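Amoebiasin-2 (Entamoeba histolytica, PDB 3M86) inhibits cysteine proteases of the parasite, wedging three loops into the substrate-binding site of its target enzymes. Local coordinates at residues A[28-33]-A[38-43]. Numbering follows the deposited sequence.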
loop_
_atom_site.group_PDB
_atom_site.type_symbol
_atom_site.label_atom_id
_atom_site.label_comp_id
_atom_site.label_asym_id
_atom_site.label_seq_id
_atom_site.Cartn_x
_atom_site.Cartn_y
_atom_site.Cartn_z
ATOM N N ILE A 28 -1.387 1.641 3.694
ATOM C CA ILE A 28 -0.364 0.697 3.272
ATOM C C ILE A 28 0.959 1.438 3.368
ATOM O O ILE A 28 1.146 2.468 2.717
ATOM C CB ILE A 28 -0.622 0.247 1.838
ATOM C CG1 ILE A 28 -1.984 -0.465 1.771
ATOM C CG2 ILE A 28 0.514 -0.667 1.339
ATOM C CD1 ILE A 28 -2.526 -0.626 0.366
ATOM N N GLN A 29 1.863 0.920 4.189
ATOM C CA GLN A 29 3.132 1.584 4.468
ATOM C C GLN A 29 4.257 0.620 4.121
ATOM O O GLN A 29 4.411 -0.417 4.771
ATOM C CB GLN A 29 3.207 1.984 5.944
ATOM C CG GLN A 29 2.200 3.083 6.298
ATOM C CD GLN A 29 2.367 3.607 7.718
ATOM O OE1 GLN A 29 3.013 2.976 8.556
ATOM N NE2 GLN A 29 1.777 4.766 7.993
ATOM N N LEU A 30 5.001 0.959 3.072
ATOM C CA LEU A 30 5.998 0.054 2.503
ATOM C C LEU A 30 7.324 0.774 2.381
ATOM O O LEU A 30 7.364 1.987 2.214
ATOM C CB LEU A 30 5.555 -0.398 1.104
ATOM C CG LEU A 30 4.149 -1.004 1.039
ATOM C CD1 LEU A 30 3.773 -1.274 -0.415
ATOM C CD2 LEU A 30 4.078 -2.286 1.871
ATOM N N ARG A 31 8.421 0.032 2.440
ATOM C CA ARG A 31 9.712 0.647 2.165
ATOM C C ARG A 31 9.998 0.592 0.667
ATOM O O ARG A 31 9.564 -0.310 -0.050
ATOM C CB ARG A 31 10.856 -0.006 2.955
ATOM C CG ARG A 31 10.754 0.127 4.490
ATOM C CD ARG A 31 10.265 1.494 4.957
ATOM N NE ARG A 31 10.373 1.661 6.411
ATOM C CZ ARG A 31 9.362 1.560 7.274
ATOM N NH1 ARG A 31 8.127 1.289 6.860
ATOM N NH2 ARG A 31 9.589 1.742 8.568
ATOM N N THR A 32 10.758 1.565 0.203
ATOM C CA THR A 32 11.027 1.694 -1.218
ATOM C C THR A 32 12.361 2.400 -1.418
ATOM O O THR A 32 12.843 3.083 -0.517
ATOM C CB THR A 32 9.858 2.437 -1.930
ATOM O OG1 THR A 32 10.113 2.498 -3.335
ATOM C CG2 THR A 32 9.706 3.857 -1.387
ATOM N N ASN A 33 12.985 2.193 -2.576
ATOM C CA ASN A 33 14.278 2.823 -2.879
ATOM C C ASN A 33 14.238 3.473 -4.238
ATOM O O ASN A 33 14.632 2.874 -5.232
ATOM C CB ASN A 33 15.384 1.773 -2.859
ATOM C CG ASN A 33 16.743 2.353 -3.165
ATOM O OD1 ASN A 33 16.913 3.570 -3.221
ATOM N ND2 ASN A 33 17.729 1.476 -3.368
ATOM N N TYR A 38 12.914 1.657 -9.068
ATOM C CA TYR A 38 11.762 0.836 -8.674
ATOM C C TYR A 38 10.709 1.663 -7.959
ATOM O O TYR A 38 11.023 2.664 -7.307
ATOM C CB TYR A 38 12.168 -0.331 -7.764
ATOM C CG TYR A 38 12.820 -1.468 -8.510
ATOM C CD1 TYR A 38 12.056 -2.491 -9.053
ATOM C CD2 TYR A 38 14.200 -1.511 -8.683
ATOM C CE1 TYR A 38 12.651 -3.529 -9.747
ATOM C CE2 TYR A 38 14.798 -2.540 -9.374
ATOM C CZ TYR A 38 14.022 -3.545 -9.903
ATOM O OH TYR A 38 14.631 -4.569 -10.591
ATOM N N ALA A 39 9.458 1.237 -8.085
ATOM C CA ALA A 39 8.372 1.839 -7.316
ATOM C C ALA A 39 7.265 0.817 -7.138
ATOM O O ALA A 39 7.147 -0.124 -7.923
ATOM C CB ALA A 39 7.836 3.082 -8.009
ATOM N N TRP A 40 6.461 0.995 -6.095
ATOM C CA TRP A 40 5.315 0.134 -5.882
ATOM C C TRP A 40 4.195 0.597 -6.784
ATOM O O TRP A 40 3.947 1.796 -6.911
ATOM C CB TRP A 40 4.856 0.199 -4.427
ATOM C CG TRP A 40 5.809 -0.472 -3.479
ATOM C CD1 TRP A 40 6.760 0.127 -2.699
ATOM C CD2 TRP A 40 5.886 -1.861 -3.213
ATOM N NE1 TRP A 40 7.427 -0.815 -1.962
ATOM C CE2 TRP A 40 6.911 -2.051 -2.253
ATOM C CE3 TRP A 40 5.184 -2.974 -3.684
ATOM C CZ2 TRP A 40 7.248 -3.305 -1.758
ATOM C CZ3 TRP A 40 5.513 -4.225 -3.183
ATOM C CH2 TRP A 40 6.538 -4.383 -2.232
ATOM N N ASN A 41 3.545 -0.354 -7.443
ATOM C CA ASN A 41 2.374 -0.043 -8.252
ATOM C C ASN A 41 1.203 -0.723 -7.579
ATOM O O ASN A 41 1.305 -1.888 -7.200
ATOM C CB ASN A 41 2.562 -0.599 -9.664
ATOM C CG ASN A 41 1.492 -0.131 -10.625
ATOM O OD1 ASN A 41 1.234 1.066 -10.751
ATOM N ND2 ASN A 41 0.873 -1.074 -11.324
ATOM N N ILE A 42 0.100 -0.005 -7.408
ATOM C CA ILE A 42 -1.064 -0.583 -6.744
ATOM C C ILE A 42 -2.236 -0.811 -7.697
ATOM O O ILE A 42 -2.523 0.011 -8.578
ATOM C CB ILE A 42 -1.506 0.283 -5.547
ATOM C CG1 ILE A 42 -2.586 -0.427 -4.735
ATOM C CG2 ILE A 42 -1.990 1.665 -6.018
ATOM C CD1 ILE A 42 -2.925 0.263 -3.431
ATOM N N GLU A 43 -2.889 -1.955 -7.532
ATOM C CA GLU A 43 -4.101 -2.267 -8.267
ATOM C C GLU A 43 -5.195 -2.478 -7.245
ATOM O O GLU A 43 -5.069 -3.305 -6.339
ATOM C CB GLU A 43 -3.922 -3.523 -9.124
#
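Strands 28-32 and 39-43 face each other across the immunoglobulin-like beta-sandwich of the chagasin (I42) family, with Ile-28, Leu-30 and Thr-32 turned toward Trp-40 and Ile-42. Their N-to-C directions differ by 144°. The axes come within 7.9 Å, while CA atoms spread from 6.6 Å at Asn-33 and Tyr-38 to 10.1 Å at Ile-28 and Ile-42. Strand 28-32 pairs with strand 70-78, strand 39-43 with strand 82-91, so the two belong to different sheets. The Trp-40 indole bridges them. CD1 of Leu-30 sits almost directly over the face of the five-membered ring, 3.6 Å from its centroid, a CH-pi contact. At the ring edge, Trp-40 NE1 donates to Arg-31 O at 2.9 Å. The N-H points almost straight at the oxygen (178°), which lies in the indole plane, yet the donor stands above the carbonyl plane. CB of Thr-32 reaches the same edge, 3.9 Å from Trp-40 CD1. Trp-40 holds CG anti to its carbonyl carbon (chi1 -71°), and a chi2 near a right angle turns one indole face to Leu-30; the ring of Tyr-90 also meets the indole. Farther from the loop, CD1 of Ile-28 meets CD1 of Ile-42 at 3.9 Å. At the other end, Asn-33 and Tyr-38 begin and finish the BC loop, which interacts with the catalytic cysteine and histidine of the protease; Asn-33 OD1 is hydrogen-bonded to Ser-35 OG within it. One directional bond thus satisfies the buried indole N-H, probably helps hold the ring's orientation and ties together the two sheets at the base of the inhibitory loop.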